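Local atomic coordinates of alpha-14 giardin (PDB entry 3CHL), a protein that probably binds calcium and phosphatidylserine-containing membranes as an annexin, and may link the phospholipid bilayer to the underlying axoneme under calcium control. Residues 37-42 against 317-322; 100-105 against 226-231; 82-87 against 120-125; 242-247 against 274-279. All coordinates share one frame; numbering follows the deposited sequence.

In the fold
The four contacts sample an all-helical annexin chain, their centres up to 34 Å apart and some of them touching. Interaction 1 joins residues 37-42, near the amino-terminal end, to 317-322, near the carboxy-terminal end, so the other three fall between its segments in sequence. Interactions 2 and 3 alternate along the chain and use successive helices 82-92, 101-108 and 113-127; interaction 4 follows interaction 3, and its helix 243-254 follows helix 227-241 of interaction 2. Interactions 1 and 2, the most distant, lie on opposite sides of the chain's centre; other centres are 19 to 21 Å apart. Residues 274-279 touch interaction 1 through Arg274 and Pro41, and interaction 3 through Glu275 and Arg82, linking parts of one fold.

Interaction 1. Residues 37-42 against 317-322; sequences RSYPPN and PLLSMD
Tyr39 has Leu319 CB over one face, a CH-pi contact, and Met321 over the other, a Met-aromatic contact, where the carboxy-terminal tail of this annexin fold runs across the turn joining helix 31-38 to helix 41-55. The ring contacts come first. Leu319 CB rests 3.5 Å from Tyr39 CE1. On the opposite face a bend at the last torsion of Met321 (chi3 -94°) turns the methyl inward, placing Met321 CE 3.8 Å from Tyr39 CG, with the sulfur standing farther off above the same face. The carbonyl carbon of Ser320 meets the ring edge in its plane. Val15 of helix 12-24 and Leu44 of helix 41-55 add to the apolar surroundings of both Tyr39 and Met321.

One backbone hydrogen bond crosses the contact. Leu319 N donates to Ser38 O at 2.7 Å, approaching almost in line with the carbonyl bond although the N-H...O angle is only 139°. Farther along the tail, Ser320 OG accepts from Asp322 N at 3.0 Å, forming an ST turn, and Gln43 bonds both this hydroxyl and the backbone N of Met321.

In the apolar packing, Leu318 and Pro40 pass in opposite directions, Leu318 CD1 4.0 Å from Pro40 CD. Other carbons meet backbone atoms: Leu318 CD2 lies 3.5 Å from Arg37 O, Leu318 CD1 is 3.7 Å from Pro40 N, and Pro40 CD comes to 3.4 Å from Leu319 O.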
loop_
_atom_site.group_PDB
_atom_site.type_symbol
_atom_site.label_atom_id
_atom_site.label_comp_id
_atom_site.label_asym_id
_atom_site.label_seq_id
_atom_site.Cartn_x
_atom_site.Cartn_y
_atom_site.Cartn_z
ATOM N N ARG A 37 -9.653 14.188 -0.343
ATOM C CA ARG A 37 -9.884 13.782 -1.759
ATOM C C ARG A 37 -9.880 14.972 -2.711
ATOM O O ARG A 37 -9.837 14.773 -3.927
ATOM C CB ARG A 37 -11.264 13.080 -1.902
ATOM C CG ARG A 37 -11.384 11.707 -1.213
ATOM C CD ARG A 37 -12.340 10.771 -2.021
ATOM N NE ARG A 37 -13.546 11.485 -2.243
ATOM C CZ ARG A 37 -14.470 11.388 -3.205
ATOM N NH1 ARG A 37 -14.460 10.523 -4.219
ATOM N NH2 ARG A 37 -15.476 12.242 -3.097
ATOM N N SER A 38 -9.927 16.199 -2.171
ATOM C CA SER A 38 -10.157 17.410 -3.004
ATOM C C SER A 38 -8.938 18.273 -3.306
ATOM O O SER A 38 -9.019 19.166 -4.176
ATOM C CB SER A 38 -11.201 18.292 -2.331
ATOM O OG SER A 38 -12.425 17.608 -2.309
ATOM N N TYR A 39 -7.830 18.050 -2.588
ATOM C CA TYR A 39 -6.633 18.858 -2.726
ATOM C C TYR A 39 -5.437 17.970 -2.966
ATOM O O TYR A 39 -5.473 16.791 -2.575
ATOM C CB TYR A 39 -6.408 19.689 -1.453
ATOM C CG TYR A 39 -7.453 20.736 -1.229
ATOM C CD1 TYR A 39 -7.359 22.001 -1.855
ATOM C CD2 TYR A 39 -8.523 20.486 -0.412
ATOM C CE1 TYR A 39 -8.317 22.986 -1.641
ATOM C CE2 TYR A 39 -9.496 21.444 -0.197
ATOM C CZ TYR A 39 -9.380 22.707 -0.811
ATOM O OH TYR A 39 -10.369 23.642 -0.578
ATOM N N PRO A 40 -4.393 18.500 -3.645
ATOM C CA PRO A 40 -3.165 17.745 -3.809
ATOM C C PRO A 40 -2.515 17.538 -2.443
ATOM O O PRO A 40 -2.618 18.420 -1.584
ATOM C CB PRO A 40 -2.267 18.643 -4.695
ATOM C CG PRO A 40 -3.079 19.830 -5.080
ATOM C CD PRO A 40 -4.366 19.818 -4.310
ATOM N N PRO A 41 -1.906 16.366 -2.226
ATOM C CA PRO A 41 -1.248 16.060 -0.952
ATOM C C PRO A 41 -0.245 17.131 -0.450
ATOM O O PRO A 41 -0.185 17.393 0.740
ATOM C CB PRO A 41 -0.522 14.733 -1.238
ATOM C CG PRO A 41 -1.193 14.139 -2.380
ATOM C CD PRO A 41 -1.820 15.239 -3.186
ATOM N N ASN A 42 0.531 17.747 -1.343
ATOM C CA ASN A 42 1.475 18.772 -0.866
ATOM C C ASN A 42 0.761 19.968 -0.209
ATOM O O ASN A 42 1.214 20.491 0.769
ATOM C CB ASN A 42 2.399 19.251 -1.987
ATOM C CG ASN A 42 3.517 18.242 -2.313
ATOM O OD1 ASN A 42 3.701 17.214 -1.631
ATOM N ND2 ASN A 42 4.273 18.538 -3.381
ATOM N N PRO A 317 -11.706 17.724 -11.459
ATOM C CA PRO A 317 -10.330 18.202 -11.191
ATOM C C PRO A 317 -10.182 18.599 -9.720
ATOM O O PRO A 317 -11.173 18.948 -9.096
ATOM C CB PRO A 317 -10.193 19.442 -12.099
ATOM C CG PRO A 317 -11.402 19.315 -13.095
ATOM C CD PRO A 317 -12.484 18.676 -12.279
ATOM N N LEU A 318 -8.969 18.522 -9.177
ATOM C CA LEU A 318 -8.764 18.861 -7.762
ATOM C C LEU A 318 -8.921 20.345 -7.551
ATOM O O LEU A 318 -8.710 21.152 -8.474
ATOM C CB LEU A 318 -7.365 18.453 -7.276
ATOM C CG LEU A 318 -6.952 16.985 -7.310
ATOM C CD1 LEU A 318 -5.533 16.866 -6.786
ATOM C CD2 LEU A 318 -7.950 16.202 -6.470
ATOM N N LEU A 319 -9.288 20.721 -6.337
ATOM C CA LEU A 319 -9.238 22.099 -5.926
ATOM C C LEU A 319 -7.793 22.534 -5.728
ATOM O O LEU A 319 -6.885 21.699 -5.691
ATOM C CB LEU A 319 -10.052 22.305 -4.654
ATOM C CG LEU A 319 -11.514 21.850 -4.746
ATOM C CD1 LEU A 319 -12.253 21.950 -3.393
ATOM C CD2 LEU A 319 -12.257 22.622 -5.877
ATOM N N SER A 320 -7.605 23.854 -5.632
ATOM C CA SER A 320 -6.347 24.434 -5.179
ATOM C C SER A 320 -6.589 25.351 -3.994
ATOM O O SER A 320 -7.476 26.222 -4.008
ATOM C CB SER A 320 -5.611 25.183 -6.298
ATOM O OG SER A 320 -4.452 25.836 -5.785
ATOM N N MET A 321 -5.792 25.146 -2.955
ATOM C CA MET A 321 -5.787 25.994 -1.800
ATOM C C MET A 321 -5.008 27.281 -2.055
ATOM O O MET A 321 -5.114 28.233 -1.284
ATOM C CB MET A 321 -5.145 25.235 -0.628
ATOM C CG MET A 321 -6.070 24.959 0.487
ATOM S SD MET A 321 -5.191 24.230 1.894
ATOM C CE MET A 321 -5.458 22.478 1.519
ATOM N N ASP A 322 -4.242 27.307 -3.140
ATOM C CA ASP A 322 -3.315 28.397 -3.430
ATOM C C ASP A 322 -3.963 29.403 -4.349
ATOM O O ASP A 322 -3.401 30.458 -4.604
ATOM C CB ASP A 322 -2.021 27.859 -4.088
ATOM C CG ASP A 322 -1.141 27.078 -3.125
ATOM O OD1 ASP A 322 -1.329 27.193 -1.886
ATOM O OD2 ASP A 322 -0.251 26.322 -3.619
#

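Interaction 2. Residues 100-105 against 226-231; sequences DEKCLV and QGLDEY
The hydroxyl of Tyr231 is gripped twice, by hydrogen bonds with Asp106 and Ser250, and the ring it anchors meets Val105 across the interface. Val105 CG1 lies in the plane of that ring at its edge, 3.8 Å from Tyr231 CE2, so the methyl touches the rim rather than a face. A turn earlier, Leu228 reaches into the space between the helices with CG anti to the backbone N (chi1 -177°). Its two methyls then part company: Leu228 CD2 packs 3.7 Å from Glu101 CB, while Leu228 CD1 approaches Val105 CG2 at 4.2 Å. No hydrogen bond crosses between the segments, and the join is a small apolar patch. Helix 101-108 is capped by Asp100, at the N-cap, whose OD1 accepts from Cys103 N at 3.1 Å, the donor standing above the carboxylate plane.

In this annexin fold the short segments of helices 101-108 and 227-241 run nearly parallel, 17° apart, and their axes come no nearer than 11.1 Å, so side chains bridge a wide gap. Trp145 packs on Glu101, Val105 and Leu228, Arg264 makes a cation-pi contact with Tyr231, and Lys102 packs on Arg264 and Arg267, so helices 144-154 and 262-272 flank the contact.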
loop_
_atom_site.group_PDB
_atom_site.type_symbol
_atom_site.label_atom_id
_atom_site.label_comp_id
_atom_site.label_asym_id
_atom_site.label_seq_id
_atom_site.Cartn_x
_atom_site.Cartn_y
_atom_site.Cartn_z
ATOM N N ASP A 100 6.498 -4.748 13.041
ATOM C CA ASP A 100 5.271 -4.983 12.303
ATOM C C ASP A 100 5.639 -5.488 10.887
ATOM O O ASP A 100 5.789 -4.681 9.925
ATOM C CB ASP A 100 4.448 -3.687 12.240
ATOM C CG ASP A 100 3.039 -3.906 11.749
ATOM O OD1 ASP A 100 2.769 -4.916 11.072
ATOM O OD2 ASP A 100 2.192 -3.010 11.984
ATOM N N GLU A 101 5.825 -6.806 10.766
ATOM C CA GLU A 101 6.213 -7.416 9.506
ATOM C C GLU A 101 5.208 -7.185 8.395
ATOM O O GLU A 101 5.598 -6.953 7.239
ATOM C CB GLU A 101 6.363 -8.922 9.702
ATOM C CG GLU A 101 7.356 -9.245 10.813
ATOM C CD GLU A 101 7.438 -10.725 11.112
ATOM O OE1 GLU A 101 6.441 -11.473 10.889
ATOM O OE2 GLU A 101 8.524 -11.110 11.582
ATOM N N LYS A 102 3.933 -7.285 8.746
ATOM C CA LYS A 102 2.837 -7.089 7.788
ATOM C C LYS A 102 2.915 -5.695 7.183
ATOM O O LYS A 102 2.672 -5.526 5.977
ATOM C CB LYS A 102 1.492 -7.274 8.492
ATOM C CG LYS A 102 1.117 -8.770 8.674
ATOM C CD LYS A 102 -0.161 -8.915 9.464
ATOM C CE LYS A 102 -0.570 -10.343 9.606
ATOM N NZ LYS A 102 -2.009 -10.387 10.040
ATOM N N CYS A 103 3.225 -4.704 8.020
ATOM C CA CYS A 103 3.293 -3.315 7.564
ATOM C C CYS A 103 4.451 -3.121 6.615
ATOM O O CYS A 103 4.303 -2.535 5.567
ATOM C CB CYS A 103 3.384 -2.373 8.754
ATOM S SG CYS A 103 3.476 -0.647 8.223
ATOM N N LEU A 104 5.615 -3.669 6.947
ATOM C CA LEU A 104 6.750 -3.572 6.068
ATOM C C LEU A 104 6.533 -4.249 4.715
ATOM O O LEU A 104 6.894 -3.722 3.661
ATOM C CB LEU A 104 8.006 -4.144 6.790
ATOM C CG LEU A 104 8.542 -3.212 7.898
ATOM C CD1 LEU A 104 9.769 -3.867 8.551
ATOM C CD2 LEU A 104 8.895 -1.849 7.323
ATOM N N VAL A 105 5.936 -5.433 4.733
ATOM C CA VAL A 105 5.566 -6.103 3.480
ATOM C C VAL A 105 4.578 -5.262 2.619
ATOM O O VAL A 105 4.808 -5.028 1.424
ATOM C CB VAL A 105 5.047 -7.527 3.774
ATOM C CG1 VAL A 105 4.351 -8.148 2.547
ATOM C CG2 VAL A 105 6.213 -8.424 4.285
ATOM N N GLN A 226 3.419 -20.434 2.193
ATOM C CA GLN A 226 2.314 -20.294 3.158
ATOM C C GLN A 226 2.525 -19.063 4.036
ATOM O O GLN A 226 3.603 -18.469 4.026
ATOM C CB GLN A 226 2.196 -21.551 4.065
ATOM C CG GLN A 226 1.905 -22.776 3.240
ATOM C CD GLN A 226 1.679 -24.013 4.082
ATOM O OE1 GLN A 226 1.858 -23.997 5.305
ATOM N NE2 GLN A 226 1.246 -25.085 3.420
ATOM N N GLY A 227 1.490 -18.687 4.775
ATOM C CA GLY A 227 1.580 -17.621 5.770
ATOM C C GLY A 227 2.007 -16.311 5.140
ATOM O O GLY A 227 1.482 -15.940 4.079
ATOM N N LEU A 228 2.974 -15.630 5.752
ATOM C CA LEU A 228 3.363 -14.277 5.285
ATOM C C LEU A 228 4.193 -14.358 4.021
ATOM O O LEU A 228 4.123 -13.443 3.179
ATOM C CB LEU A 228 4.080 -13.457 6.388
ATOM C CG LEU A 228 4.485 -11.996 6.048
ATOM C CD1 LEU A 228 3.285 -11.157 5.550
ATOM C CD2 LEU A 228 5.167 -11.344 7.238
ATOM N N ASP A 229 4.943 -15.461 3.824
ATOM C CA ASP A 229 5.595 -15.692 2.534
ATOM C C ASP A 229 4.598 -15.637 1.385
ATOM O O ASP A 229 4.851 -14.990 0.334
ATOM C CB ASP A 229 6.309 -17.052 2.450
ATOM C CG ASP A 229 7.500 -17.175 3.384
ATOM O OD1 ASP A 229 8.008 -16.167 3.905
ATOM O OD2 ASP A 229 7.929 -18.343 3.620
ATOM N N GLU A 230 3.501 -16.360 1.569
ATOM C CA GLU A 230 2.469 -16.488 0.564
ATOM C C GLU A 230 1.815 -15.124 0.286
ATOM O O GLU A 230 1.675 -14.731 -0.858
ATOM C CB GLU A 230 1.391 -17.483 0.984
ATOM C CG GLU A 230 0.425 -17.748 -0.187
ATOM C CD GLU A 230 -0.747 -18.625 0.225
ATOM O OE1 GLU A 230 -0.811 -18.984 1.412
ATOM O OE2 GLU A 230 -1.571 -18.963 -0.646
ATOM N N TYR A 231 1.432 -14.416 1.332
ATOM C CA TYR A 231 0.877 -13.046 1.150
ATOM C C TYR A 231 1.838 -12.106 0.399
ATOM O O TYR A 231 1.417 -11.379 -0.504
ATOM C CB TYR A 231 0.536 -12.440 2.506
ATOM C CG TYR A 231 0.099 -10.996 2.392
ATOM C CD1 TYR A 231 -1.218 -10.692 2.096
ATOM C CD2 TYR A 231 1.023 -9.942 2.547
ATOM C CE1 TYR A 231 -1.658 -9.327 1.983
ATOM C CE2 TYR A 231 0.616 -8.587 2.419
ATOM C CZ TYR A 231 -0.732 -8.312 2.132
ATOM O OH TYR A 231 -1.168 -6.999 2.049
#

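Interaction 3. Residues 82-87 against 120-125; sequences RAQLLC and RQLYYQ
Two torsions set up the contact: Cys87 carries its SG beside its own backbone N (chi1 -71°), aiming it at Tyr123, and Gln84 is bent at its second torsion (chi2 74°), which folds its amide oxygen back over Leu122. The result is a helix-helix crossing of the all-helical annexin fold, with the segment axes of helices 82-92 and 113-127 crossing at -55° with a closest approach of 9.4 Å.

Leu122 and Cys87 bury nearly equal surface. The CD1 methyl of Leu122 presses on the first helix's backbone, 3.7 Å from Gln84 N, and also reaches Ala83 CB at 4.0 Å. The Gln84 side chain passes across that of Leu122 at about a right angle, with Gln84 OE1 3.8 Å from Leu122 CD1. The amide's other end is hydrogen-bonded to Glu88, which should help to hold it in this folded form.

A little farther along, Cys87 SG comes 3.6 Å from Tyr123 N and meets the Tyr123 ring at its edge, a cysteine sulfur-aromatic contact. Cys87 SG is also 3.9 Å from Tyr123 CB and 4.0 Å from Leu122 CB, so a single thiol touches two consecutive residues. Leu131 and Val134 of helix 131-139 touch Tyr123 as well. At the ring's rim, near its plane, Tyr123 CE1 lies 3.5 Å from Cys87 O.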
loop_
_atom_site.group_PDB
_atom_site.type_symbol
_atom_site.label_atom_id
_atom_site.label_comp_id
_atom_site.label_asym_id
_atom_site.label_seq_id
_atom_site.Cartn_x
_atom_site.Cartn_y
_atom_site.Cartn_z
ATOM N N ARG A 82 2.671 10.726 -0.613
ATOM C CA ARG A 82 2.912 9.304 -0.428
ATOM C C ARG A 82 4.294 9.070 0.158
ATOM O O ARG A 82 4.427 8.254 1.047
ATOM C CB ARG A 82 2.802 8.591 -1.800
ATOM C CG ARG A 82 1.959 7.350 -1.825
ATOM C CD ARG A 82 1.781 6.832 -3.251
ATOM N NE ARG A 82 2.820 5.862 -3.579
ATOM C CZ ARG A 82 2.873 4.630 -3.081
ATOM N NH1 ARG A 82 1.932 4.218 -2.228
ATOM N NH2 ARG A 82 3.898 3.828 -3.390
ATOM N N ALA A 83 5.328 9.752 -0.340
ATOM C CA ALA A 83 6.698 9.494 0.153
ATOM C C ALA A 83 6.820 9.661 1.652
ATOM O O ALA A 83 7.457 8.830 2.309
ATOM C CB ALA A 83 7.763 10.363 -0.591
ATOM N N GLN A 84 6.224 10.750 2.179
ATOM C CA GLN A 84 6.231 11.054 3.604
ATOM C C GLN A 84 5.478 9.979 4.377
ATOM O O GLN A 84 5.983 9.453 5.393
ATOM C CB GLN A 84 5.605 12.428 3.870
ATOM C CG GLN A 84 5.507 12.789 5.380
ATOM C CD GLN A 84 6.877 13.149 6.007
ATOM O OE1 GLN A 84 7.794 13.558 5.282
ATOM N NE2 GLN A 84 7.014 13.015 7.355
ATOM N N LEU A 85 4.276 9.647 3.908
ATOM C CA LEU A 85 3.506 8.575 4.525
ATOM C C LEU A 85 4.348 7.275 4.576
ATOM O O LEU A 85 4.422 6.630 5.627
ATOM C CB LEU A 85 2.176 8.330 3.782
ATOM C CG LEU A 85 1.353 7.141 4.291
ATOM C CD1 LEU A 85 1.004 7.260 5.819
ATOM C CD2 LEU A 85 0.109 6.894 3.429
ATOM N N LEU A 86 4.981 6.888 3.460
ATOM C CA LEU A 86 5.683 5.578 3.433
ATOM C C LEU A 86 6.842 5.565 4.426
ATOM O O LEU A 86 7.044 4.579 5.155
ATOM C CB LEU A 86 6.178 5.221 2.017
ATOM C CG LEU A 86 5.186 5.093 0.849
ATOM C CD1 LEU A 86 5.718 4.099 -0.256
ATOM C CD2 LEU A 86 3.807 4.705 1.252
ATOM N N CYS A 87 7.594 6.665 4.477
ATOM C CA CYS A 87 8.701 6.775 5.447
ATOM C C CYS A 87 8.193 6.637 6.880
ATOM O O CYS A 87 8.760 5.857 7.676
ATOM C CB CYS A 87 9.471 8.092 5.241
ATOM S SG CYS A 87 10.424 8.057 3.744
ATOM N N ARG A 120 13.931 6.648 -0.619
ATOM C CA ARG A 120 15.230 6.372 0.011
ATOM C C ARG A 120 15.868 7.655 0.554
ATOM O O ARG A 120 16.259 7.691 1.715
ATOM C CB ARG A 120 16.183 5.620 -0.931
ATOM C CG ARG A 120 15.825 4.153 -1.190
ATOM C CD ARG A 120 16.639 3.543 -2.345
ATOM N NE ARG A 120 16.190 2.178 -2.658
ATOM C CZ ARG A 120 16.463 1.496 -3.772
ATOM N NH1 ARG A 120 17.202 2.023 -4.735
ATOM N NH2 ARG A 120 15.965 0.274 -3.932
ATOM N N GLN A 121 15.937 8.708 -0.267
ATOM C CA GLN A 121 16.427 10.041 0.177
ATOM C C GLN A 121 15.683 10.663 1.359
ATOM O O GLN A 121 16.309 11.138 2.327
ATOM C CB GLN A 121 16.404 11.059 -0.973
ATOM C CG GLN A 121 17.466 10.851 -2.060
ATOM C CD GLN A 121 17.212 11.696 -3.317
ATOM O OE1 GLN A 121 17.966 11.604 -4.299
ATOM N NE2 GLN A 121 16.144 12.521 -3.296
ATOM N N LEU A 122 14.355 10.722 1.273
ATOM C CA LEU A 122 13.551 11.256 2.362
ATOM C C LEU A 122 13.758 10.442 3.651
ATOM O O LEU A 122 13.833 11.026 4.737
ATOM C CB LEU A 122 12.060 11.239 1.990
ATOM C CG LEU A 122 11.086 12.356 2.419
ATOM C CD1 LEU A 122 9.720 11.816 2.568
ATOM C CD2 LEU A 122 11.443 13.134 3.659
ATOM N N TYR A 123 13.815 9.098 3.538
ATOM C CA TYR A 123 14.035 8.248 4.733
ATOM C C TYR A 123 15.353 8.604 5.445
ATOM O O TYR A 123 15.393 8.813 6.663
ATOM C CB TYR A 123 13.974 6.732 4.431
ATOM C CG TYR A 123 13.724 5.993 5.719
ATOM C CD1 TYR A 123 12.417 5.716 6.146
ATOM C CD2 TYR A 123 14.776 5.680 6.573
ATOM C CE1 TYR A 123 12.177 5.120 7.345
ATOM C CE2 TYR A 123 14.541 5.070 7.798
ATOM C CZ TYR A 123 13.247 4.791 8.175
ATOM O OH TYR A 123 13.022 4.197 9.379
ATOM N N TYR A 124 16.427 8.692 4.669
ATOM C CA TYR A 124 17.697 9.140 5.230
ATOM C C TYR A 124 17.600 10.571 5.807
ATOM O O TYR A 124 18.048 10.833 6.914
ATOM C CB TYR A 124 18.837 9.011 4.210
ATOM C CG TYR A 124 20.168 9.443 4.785
ATOM C CD1 TYR A 124 20.920 8.570 5.573
ATOM C CD2 TYR A 124 20.662 10.730 4.561
ATOM C CE1 TYR A 124 22.150 8.963 6.116
ATOM C CE2 TYR A 124 21.883 11.138 5.102
ATOM C CZ TYR A 124 22.621 10.251 5.880
ATOM O OH TYR A 124 23.835 10.642 6.420
ATOM N N GLN A 125 16.992 11.474 5.057
ATOM C CA GLN A 125 16.774 12.847 5.493
ATOM C C GLN A 125 16.002 12.985 6.806
ATOM O O GLN A 125 16.331 13.854 7.639
ATOM C CB GLN A 125 16.038 13.600 4.394
ATOM C CG GLN A 125 15.706 15.051 4.720
ATOM C CD GLN A 125 15.269 15.803 3.489
ATOM O OE1 GLN A 125 14.082 15.829 3.141
ATOM N NE2 GLN A 125 16.235 16.418 2.807
#

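Interaction 4. Residues 242-247 against 274-279; sequences DPCCAA and RECKGC
Three cysteines, Cys244, Cys276 and Cys279, bring the start of helix 243-254 against the loop that leads from helix 262-272 into helix 279-287; residues 274-279 of that loop lie in the annexin fourth-repeat region. Cys244 has the most surface buried of the three. Its sulfur, turned beside its own backbone N (chi1 -71°), enters the bend of the loop, where Cys244 SG lies 3.4 Å from Gly278 N and 3.7 Å from Cys276 CB. With no side chain on Gly278, the sulfur packs directly on its backbone N.

Cys276 sends its own sulfur toward the first turn of the helix. There Cys276 SG touches Pro243 CB at 4.0 Å, and it also lies beside the methyl of Ala247. Cys279 approaches that alanine too, with Cys279 SG 4.0 Å from Ala247 CB. Trp311 packs on Ala247, Cys276 and Cys279 together, so an aromatic group adds to the burial of these small side chains.

Asp242 both ends helix 227-241 and N-caps helix 243-254: Asp242 OD1 accepts from Cys244 N at 2.9 Å, on the anti side, somewhat out of the carboxylate plane, while the other carboxylate oxygen is hydrogen-bonded to Tyr282.

Two of the sulfurs lie near each other without bonding: Cys244 SG and Cys276 SG are 4.4 Å apart, much too far for a disulfide. No hydrogen bond joins the two segments. The cysteines serve mostly as small, polarisable packing groups, so the contact probably depends on van der Waals fit, with Cys244 SG also against backbone N-H groups.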
loop_
_atom_site.group_PDB
_atom_site.type_symbol
_atom_site.label_atom_id
_atom_site.label_comp_id
_atom_site.label_asym_id
_atom_site.label_seq_id
_atom_site.Cartn_x
_atom_site.Cartn_y
_atom_site.Cartn_z
ATOM N N ASP A 242 -0.832 -5.547 -11.876
ATOM C CA ASP A 242 -1.673 -4.363 -11.918
ATOM C C ASP A 242 -1.878 -3.854 -10.496
ATOM O O ASP A 242 -2.487 -4.552 -9.686
ATOM C CB ASP A 242 -3.029 -4.721 -12.530
ATOM C CG ASP A 242 -3.931 -3.500 -12.748
ATOM O OD1 ASP A 242 -3.961 -2.584 -11.895
ATOM O OD2 ASP A 242 -4.649 -3.483 -13.779
ATOM N N PRO A 243 -1.414 -2.622 -10.186
ATOM C CA PRO A 243 -1.592 -2.096 -8.813
ATOM C C PRO A 243 -3.007 -2.173 -8.230
ATOM O O PRO A 243 -3.125 -2.366 -7.040
ATOM C CB PRO A 243 -1.096 -0.646 -8.918
ATOM C CG PRO A 243 -0.066 -0.709 -10.074
ATOM C CD PRO A 243 -0.681 -1.672 -11.054
ATOM N N CYS A 244 -4.068 -2.030 -9.022
ATOM C CA CYS A 244 -5.423 -2.043 -8.447
ATOM C C CYS A 244 -5.783 -3.436 -7.994
ATOM O O CYS A 244 -6.624 -3.610 -7.119
ATOM C CB CYS A 244 -6.456 -1.567 -9.438
ATOM S SG CYS A 244 -6.291 0.159 -9.725
ATOM N N CYS A 245 -5.152 -4.410 -8.628
ATOM C CA CYS A 245 -5.225 -5.813 -8.212
ATOM C C CYS A 245 -4.625 -5.973 -6.817
ATOM O O CYS A 245 -5.222 -6.612 -5.958
ATOM C CB CYS A 245 -4.455 -6.669 -9.206
ATOM S SG CYS A 245 -4.756 -8.348 -8.971
ATOM N N ALA A 246 -3.441 -5.400 -6.615
ATOM C CA ALA A 246 -2.748 -5.494 -5.331
ATOM C C ALA A 246 -3.560 -4.782 -4.239
ATOM O O ALA A 246 -3.717 -5.301 -3.139
ATOM C CB ALA A 246 -1.351 -4.916 -5.421
ATOM N N ALA A 247 -4.048 -3.574 -4.532
ATOM C CA ALA A 247 -4.907 -2.870 -3.587
ATOM C C ALA A 247 -6.156 -3.714 -3.213
ATOM O O ALA A 247 -6.483 -3.870 -2.027
ATOM C CB ALA A 247 -5.333 -1.543 -4.183
ATOM N N ARG A 274 -5.251 7.462 -3.966
ATOM C CA ARG A 274 -5.118 8.563 -4.976
ATOM C C ARG A 274 -4.660 8.056 -6.355
ATOM O O ARG A 274 -4.958 8.684 -7.402
ATOM C CB ARG A 274 -4.137 9.629 -4.462
ATOM C CG ARG A 274 -4.748 10.438 -3.320
ATOM C CD ARG A 274 -3.966 11.714 -3.035
ATOM N NE ARG A 274 -4.553 12.474 -1.925
ATOM C CZ ARG A 274 -4.133 12.383 -0.651
ATOM N NH1 ARG A 274 -3.157 11.516 -0.266
ATOM N NH2 ARG A 274 -4.715 13.135 0.269
ATOM N N GLU A 275 -3.955 6.934 -6.342
ATOM C CA GLU A 275 -3.377 6.347 -7.532
ATOM C C GLU A 275 -4.312 5.309 -8.124
ATOM O O GLU A 275 -4.378 5.128 -9.335
ATOM C CB GLU A 275 -2.111 5.591 -7.147
ATOM C CG GLU A 275 -0.927 6.460 -6.688
ATOM C CD GLU A 275 -1.153 7.201 -5.369
ATOM O OE1 GLU A 275 -1.765 6.605 -4.415
ATOM O OE2 GLU A 275 -0.705 8.395 -5.322
ATOM N N CYS A 276 -4.993 4.563 -7.262
ATOM C CA CYS A 276 -5.664 3.355 -7.732
ATOM C C CYS A 276 -7.172 3.613 -7.944
ATOM O O CYS A 276 -7.987 3.387 -7.027
ATOM C CB CYS A 276 -5.365 2.143 -6.802
ATOM S SG CYS A 276 -3.539 1.623 -6.654
ATOM N N LYS A 277 -7.560 4.074 -9.137
ATOM C CA LYS A 277 -9.015 4.295 -9.421
ATOM C C LYS A 277 -9.839 3.022 -9.667
ATOM O O LYS A 277 -11.055 3.026 -9.472
ATOM C CB LYS A 277 -9.248 5.315 -10.551
ATOM C CG LYS A 277 -8.877 6.775 -10.129
ATOM C CD LYS A 277 -9.368 7.807 -11.109
ATOM C CE LYS A 277 -8.526 9.100 -10.988
ATOM N NZ LYS A 277 -9.313 10.312 -11.318
ATOM N N GLY A 278 -9.190 1.939 -10.065
ATOM C CA GLY A 278 -9.899 0.674 -10.319
ATOM C C GLY A 278 -10.125 -0.262 -9.135
ATOM O O GLY A 278 -10.658 -1.343 -9.316
ATOM N N CYS A 279 -9.730 0.125 -7.922
ATOM C CA CYS A 279 -9.795 -0.815 -6.782
ATOM C C CYS A 279 -11.175 -1.433 -6.545
ATOM O O CYS A 279 -11.293 -2.671 -6.484
ATOM C CB CYS A 279 -9.227 -0.180 -5.506
ATOM S SG CYS A 279 -9.357 -1.315 -4.048
#